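Local structure of mucus binding proteinn (Lactobacillus reuteri, 4MT5) at residues 1-13 against 59-72. The protein is a cell-surface protein that probably binds gastrointestinal mucin, the present chain being its mucus-binding repeat V. Residues are numbered along the deposited sequence; the frame is centred on the assembly and turned at random.
Sequences MQTAYVKYVDDTT and FGVGTPTYEVHFKH
Strand 2-10 pairs in parallel with strand 65-72: the axes diverge by 19°, and alternating backbone bonds run from Tyr5 N to Pro64 O (2.8 Å) as far as Asp11 N to Phe70 O (2.7 Å). On the face carrying Tyr8, Val68 and Phe70, the Tyr8 ring stands alongside Val68, and its CD1 meets Phe70 CE2 edge to edge at 3.7 Å; helix 35-42 covers this side through Ile38. The other face mixes polar groups with Val9, beside the His69 ring. Lys7, bent at chi3 (77°), brings NZ to 3.4 Å from Glu67 OE2 in a salt bridge. His69 links two carboxylates, giving NE2 to Glu67 OE1 and ND1 to the syn lone pair of Asp11 OD1 (2.7 Å).

At the end of the ladder, His72 NE2 donates to Asp10 OD2 (3.0 Å), while Thr13 OG1 reaches that oxygen from the opposite face of the carboxylate. His72 ND1 is hydrogen-bonded to Asp120. Asp10 OD1 accepts from Thr12 N, closing an Asx turn. Thr12 sets CG2 over the His72 imidazole, 3.7 Å from its centroid, and its OG1 accepts from His72 N. With an alanine at Asp10, His72 NE2 and Thr13 OG1 would probably lose their shared acceptor, and Thr12 N its turn-closing one. First and last strands of the domain paired in parallel, with a helix across one face, characterise the ubiquitin-like beta-grasp fold of this mucin-binding domain.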
loop_
_atom_site.group_PDB
_atom_site.type_symbol
_atom_site.label_atom_id
_atom_site.label_comp_id
_atom_site.label_asym_id
_atom_site.label_seq_id
_atom_site.Cartn_x
_atom_site.Cartn_y
_atom_site.Cartn_z
ATOM N N MET A 1 -46.885 23.132 10.276
ATOM C CA MET A 1 -45.528 23.253 9.742
ATOM C C MET A 1 -44.876 21.878 9.608
ATOM O O MET A 1 -44.677 21.177 10.589
ATOM C CB MET A 1 -44.657 24.164 10.613
ATOM C CG MET A 1 -43.280 24.461 9.997
ATOM S SD MET A 1 -43.079 26.165 9.397
ATOM C CE MET A 1 -42.364 26.953 10.853
ATOM N N GLN A 2 -44.550 21.503 8.383
ATOM C CA GLN A 2 -44.051 20.176 8.116
ATOM C C GLN A 2 -42.553 20.086 8.339
ATOM O O GLN A 2 -41.871 21.094 8.531
ATOM C CB GLN A 2 -44.396 19.778 6.693
ATOM C CG GLN A 2 -45.823 20.082 6.348
ATOM C CD GLN A 2 -46.775 19.477 7.348
ATOM O OE1 GLN A 2 -46.702 18.277 7.646
ATOM N NE2 GLN A 2 -47.669 20.306 7.895
ATOM N N THR A 3 -42.053 18.860 8.325
ATOM C CA THR A 3 -40.638 18.611 8.494
ATOM C C THR A 3 -40.165 17.707 7.371
ATOM O O THR A 3 -40.902 16.838 6.908
ATOM C CB THR A 3 -40.342 17.987 9.873
ATOM O OG1 THR A 3 -40.399 19.015 10.869
ATOM C CG2 THR A 3 -38.963 17.374 9.912
ATOM N N ALA A 4 -38.951 17.945 6.898
ATOM C CA ALA A 4 -38.340 17.030 5.961
ATOM C C ALA A 4 -36.878 16.883 6.347
ATOM O O ALA A 4 -36.231 17.866 6.709
ATOM C CB ALA A 4 -38.490 17.547 4.545
ATOM N N TYR A 5 -36.371 15.655 6.298
ATOM C CA TYR A 5 -34.997 15.375 6.712
ATOM C C TYR A 5 -34.150 15.008 5.500
ATOM O O TYR A 5 -34.599 14.274 4.621
ATOM C CB TYR A 5 -34.939 14.215 7.720
ATOM C CG TYR A 5 -35.542 14.480 9.078
ATOM C CD1 TYR A 5 -35.009 15.448 9.927
ATOM C CD2 TYR A 5 -36.625 13.740 9.530
ATOM C CE1 TYR A 5 -35.559 15.685 11.189
ATOM C CE2 TYR A 5 -37.176 13.968 10.786
ATOM C CZ TYR A 5 -36.640 14.938 11.609
ATOM O OH TYR A 5 -37.198 15.154 12.851
ATOM N N VAL A 6 -32.921 15.508 5.456
ATOM C CA VAL A 6 -31.983 15.119 4.413
ATOM C C VAL A 6 -30.765 14.528 5.120
ATOM O O VAL A 6 -30.083 15.223 5.876
ATOM C CB VAL A 6 -31.601 16.327 3.533
ATOM C CG1 VAL A 6 -30.601 15.924 2.479
ATOM C CG2 VAL A 6 -32.840 16.918 2.880
ATOM N N LYS A 7 -30.524 13.236 4.917
ATOM C CA LYS A 7 -29.558 12.499 5.742
ATOM C C LYS A 7 -28.395 12.002 4.886
ATOM O O LYS A 7 -28.589 11.213 3.959
ATOM C CB LYS A 7 -30.257 11.330 6.462
ATOM C CG LYS A 7 -29.351 10.421 7.268
ATOM C CD LYS A 7 -30.125 9.501 8.248
ATOM C CE LYS A 7 -30.791 8.319 7.538
ATOM N NZ LYS A 7 -31.454 7.354 8.475
ATOM N N TYR A 8 -27.193 12.487 5.189
ATOM C CA TYR A 8 -25.989 12.115 4.456
ATOM C C TYR A 8 -25.280 10.997 5.196
ATOM O O TYR A 8 -24.841 11.187 6.330
ATOM C CB TYR A 8 -25.034 13.305 4.344
ATOM C CG TYR A 8 -25.578 14.512 3.624
ATOM C CD1 TYR A 8 -25.259 14.752 2.298
ATOM C CD2 TYR A 8 -26.410 15.423 4.279
ATOM C CE1 TYR A 8 -25.764 15.878 1.632
ATOM C CE2 TYR A 8 -26.919 16.541 3.624
ATOM C CZ TYR A 8 -26.590 16.763 2.302
ATOM O OH TYR A 8 -27.086 17.867 1.654
ATOM N N VAL A 9 -25.136 9.850 4.537
ATOM C CA VAL A 9 -24.627 8.636 5.168
ATOM C C VAL A 9 -23.310 8.129 4.578
ATOM O O VAL A 9 -23.174 7.967 3.382
ATOM C CB VAL A 9 -25.657 7.510 5.038
ATOM C CG1 VAL A 9 -25.130 6.265 5.649
ATOM C CG2 VAL A 9 -26.943 7.901 5.701
ATOM N N ASP A 10 -22.346 7.865 5.443
ATOM C CA ASP A 10 -21.112 7.171 5.074
ATOM C C ASP A 10 -21.312 5.652 5.129
ATOM O O ASP A 10 -21.292 5.058 6.207
ATOM C CB ASP A 10 -19.975 7.603 6.018
ATOM C CG ASP A 10 -18.720 6.768 5.857
ATOM O OD1 ASP A 10 -18.593 6.060 4.830
ATOM O OD2 ASP A 10 -17.848 6.829 6.758
ATOM N N ASP A 11 -21.477 5.035 3.961
ATOM C CA ASP A 11 -21.781 3.614 3.877
ATOM C C ASP A 11 -20.636 2.780 4.404
ATOM O O ASP A 11 -20.854 1.685 4.908
ATOM C CB ASP A 11 -22.142 3.184 2.449
ATOM C CG ASP A 11 -23.518 3.723 1.989
ATOM O OD1 ASP A 11 -24.186 4.411 2.797
ATOM O OD2 ASP A 11 -23.944 3.450 0.830
ATOM N N THR A 12 -19.417 3.304 4.318
ATOM C CA THR A 12 -18.234 2.555 4.768
ATOM C C THR A 12 -18.276 2.237 6.272
ATOM O O THR A 12 -18.247 1.065 6.672
ATOM C CB THR A 12 -16.908 3.283 4.404
ATOM O OG1 THR A 12 -16.706 3.261 2.985
ATOM C CG2 THR A 12 -15.738 2.606 5.050
ATOM N N THR A 13 -18.358 3.277 7.097
ATOM C CA THR A 13 -18.443 3.106 8.547
ATOM C C THR A 13 -19.868 2.829 9.040
ATOM O O THR A 13 -20.057 2.185 10.072
ATOM C CB THR A 13 -17.921 4.339 9.295
ATOM O OG1 THR A 13 -18.716 5.486 8.957
ATOM C CG2 THR A 13 -16.463 4.601 8.959
ATOM N N PHE A 59 -42.953 20.040 0.363
ATOM C CA PHE A 59 -43.387 19.490 1.641
ATOM C C PHE A 59 -44.740 18.817 1.449
ATOM O O PHE A 59 -45.646 19.391 0.845
ATOM C CB PHE A 59 -43.548 20.586 2.703
ATOM C CG PHE A 59 -42.260 21.257 3.118
ATOM C CD1 PHE A 59 -41.364 20.622 3.974
ATOM C CD2 PHE A 59 -41.961 22.544 2.681
ATOM C CE1 PHE A 59 -40.178 21.247 4.366
ATOM C CE2 PHE A 59 -40.774 23.170 3.064
ATOM C CZ PHE A 59 -39.881 22.519 3.910
ATOM N N GLY A 60 -44.871 17.599 1.970
ATOM C CA GLY A 60 -46.146 16.893 2.045
ATOM C C GLY A 60 -46.665 16.900 3.475
ATOM O O GLY A 60 -46.739 17.955 4.092
ATOM N N VAL A 61 -47.004 15.738 4.021
ATOM C CA VAL A 61 -47.610 15.727 5.340
ATOM C C VAL A 61 -46.952 14.777 6.300
ATOM O O VAL A 61 -47.151 14.878 7.518
ATOM C CB VAL A 61 -49.087 15.398 5.284
ATOM C CG1 VAL A 61 -49.862 16.600 4.851
ATOM C CG2 VAL A 61 -49.317 14.237 4.338
ATOM N N GLY A 62 -46.180 13.840 5.782
ATOM C CA GLY A 62 -45.506 12.942 6.690
ATOM C C GLY A 62 -44.317 13.631 7.332
ATOM O O GLY A 62 -44.219 14.855 7.373
ATOM N N THR A 63 -43.404 12.822 7.845
ATOM C CA THR A 63 -42.099 13.304 8.213
ATOM C C THR A 63 -41.095 12.453 7.448
ATOM O O THR A 63 -40.600 11.454 7.949
ATOM C CB THR A 63 -41.909 13.241 9.737
ATOM O OG1 THR A 63 -42.701 14.276 10.333
ATOM C CG2 THR A 63 -40.461 13.465 10.124
ATOM N N PRO A 64 -40.822 12.831 6.197
ATOM C CA PRO A 64 -39.942 12.038 5.339
ATOM C C PRO A 64 -38.465 12.315 5.553
ATOM O O PRO A 64 -38.076 13.453 5.797
ATOM C CB PRO A 64 -40.337 12.492 3.942
ATOM C CG PRO A 64 -40.826 13.878 4.121
ATOM C CD PRO A 64 -41.455 13.945 5.471
ATOM N N THR A 65 -37.662 11.262 5.456
ATOM C CA THR A 65 -36.218 11.389 5.322
ATOM C C THR A 65 -35.754 11.000 3.911
ATOM O O THR A 65 -36.101 9.932 3.388
ATOM C CB THR A 65 -35.481 10.514 6.349
ATOM O OG1 THR A 65 -35.702 11.045 7.662
ATOM C CG2 THR A 65 -33.985 10.490 6.068
ATOM N N TYR A 66 -34.976 11.880 3.292
ATOM C CA TYR A 66 -34.302 11.562 2.045
ATOM C C TYR A 66 -32.818 11.293 2.341
ATOM O O TYR A 66 -32.211 11.973 3.172
ATOM C CB TYR A 66 -34.468 12.717 1.071
ATOM C CG TYR A 66 -35.902 13.077 0.759
ATOM C CD1 TYR A 66 -36.570 12.500 -0.317
ATOM C CD2 TYR A 66 -36.592 14.001 1.529
ATOM C CE1 TYR A 66 -37.893 12.838 -0.620
ATOM C CE2 TYR A 66 -37.916 14.343 1.224
ATOM C CZ TYR A 66 -38.544 13.756 0.157
ATOM O OH TYR A 66 -39.831 14.081 -0.131
ATOM N N GLU A 67 -32.244 10.288 1.688
ATOM C CA GLU A 67 -30.875 9.868 2.001
ATOM C C GLU A 67 -29.862 10.157 0.883
ATOM O O GLU A 67 -30.125 9.974 -0.301
ATOM C CB GLU A 67 -30.833 8.381 2.401
ATOM C CG GLU A 67 -31.498 8.045 3.757
ATOM C CD GLU A 67 -31.427 6.549 4.115
ATOM O OE1 GLU A 67 -31.304 5.727 3.177
ATOM O OE2 GLU A 67 -31.488 6.191 5.323
ATOM N N VAL A 68 -28.692 10.633 1.270
ATOM C CA VAL A 68 -27.597 10.787 0.322
ATOM C C VAL A 68 -26.494 9.846 0.778
ATOM O O VAL A 68 -25.933 10.045 1.851
ATOM C CB VAL A 68 -27.062 12.253 0.280
ATOM C CG1 VAL A 68 -25.908 12.374 -0.692
ATOM C CG2 VAL A 68 -28.166 13.226 -0.108
ATOM N N HIS A 69 -26.192 8.805 0.006
ATOM C CA HIS A 69 -25.181 7.838 0.456
ATOM C C HIS A 69 -23.776 8.098 -0.139
ATOM O O HIS A 69 -23.630 8.477 -1.300
ATOM C CB HIS A 69 -25.645 6.381 0.217
ATOM C CG HIS A 69 -26.795 5.956 1.083
ATOM N ND1 HIS A 69 -26.627 5.469 2.364
ATOM C CD2 HIS A 69 -28.131 5.944 0.851
ATOM C CE1 HIS A 69 -27.808 5.179 2.884
ATOM N NE2 HIS A 69 -28.737 5.460 1.989
ATOM N N PHE A 70 -22.748 7.913 0.677
ATOM C CA PHE A 70 -21.374 8.040 0.222
ATOM C C PHE A 70 -20.622 6.796 0.604
ATOM O O PHE A 70 -21.082 6.051 1.464
ATOM C CB PHE A 70 -20.683 9.194 0.919
ATOM C CG PHE A 70 -21.247 10.535 0.584
ATOM C CD1 PHE A 70 -20.637 11.338 -0.365
ATOM C CD2 PHE A 70 -22.368 11.010 1.230
ATOM C CE1 PHE A 70 -21.138 12.580 -0.658
ATOM C CE2 PHE A 70 -22.870 12.250 0.933
ATOM C CZ PHE A 70 -22.257 13.034 -0.011
ATOM N N LYS A 71 -19.473 6.575 -0.036
ATOM C CA LYS A 71 -18.487 5.586 0.430
ATOM C C LYS A 71 -17.119 6.242 0.445
ATOM O O LYS A 71 -16.929 7.302 -0.157
ATOM C CB LYS A 71 -18.450 4.344 -0.457
ATOM C CG LYS A 71 -18.100 4.640 -1.908
ATOM C CD LYS A 71 -17.983 3.364 -2.726
ATOM C CE LYS A 71 -18.196 3.633 -4.221
ATOM N NZ LYS A 71 -18.168 2.333 -4.966
ATOM N N HIS A 72 -16.171 5.627 1.139
ATOM C CA HIS A 72 -14.810 6.156 1.185
ATOM C C HIS A 72 -14.113 6.040 -0.163
ATOM O O HIS A 72 -14.223 5.028 -0.854
ATOM C CB HIS A 72 -13.981 5.437 2.244
ATOM C CG HIS A 72 -14.310 5.841 3.647
ATOM N ND1 HIS A 72 -13.504 5.523 4.722
ATOM C CD2 HIS A 72 -15.351 6.541 4.154
ATOM C CE1 HIS A 72 -14.036 6.009 5.828
ATOM N NE2 HIS A 72 -15.159 6.629 5.512
HETATM O O HOH W 1 -43.294 16.637 5.428
#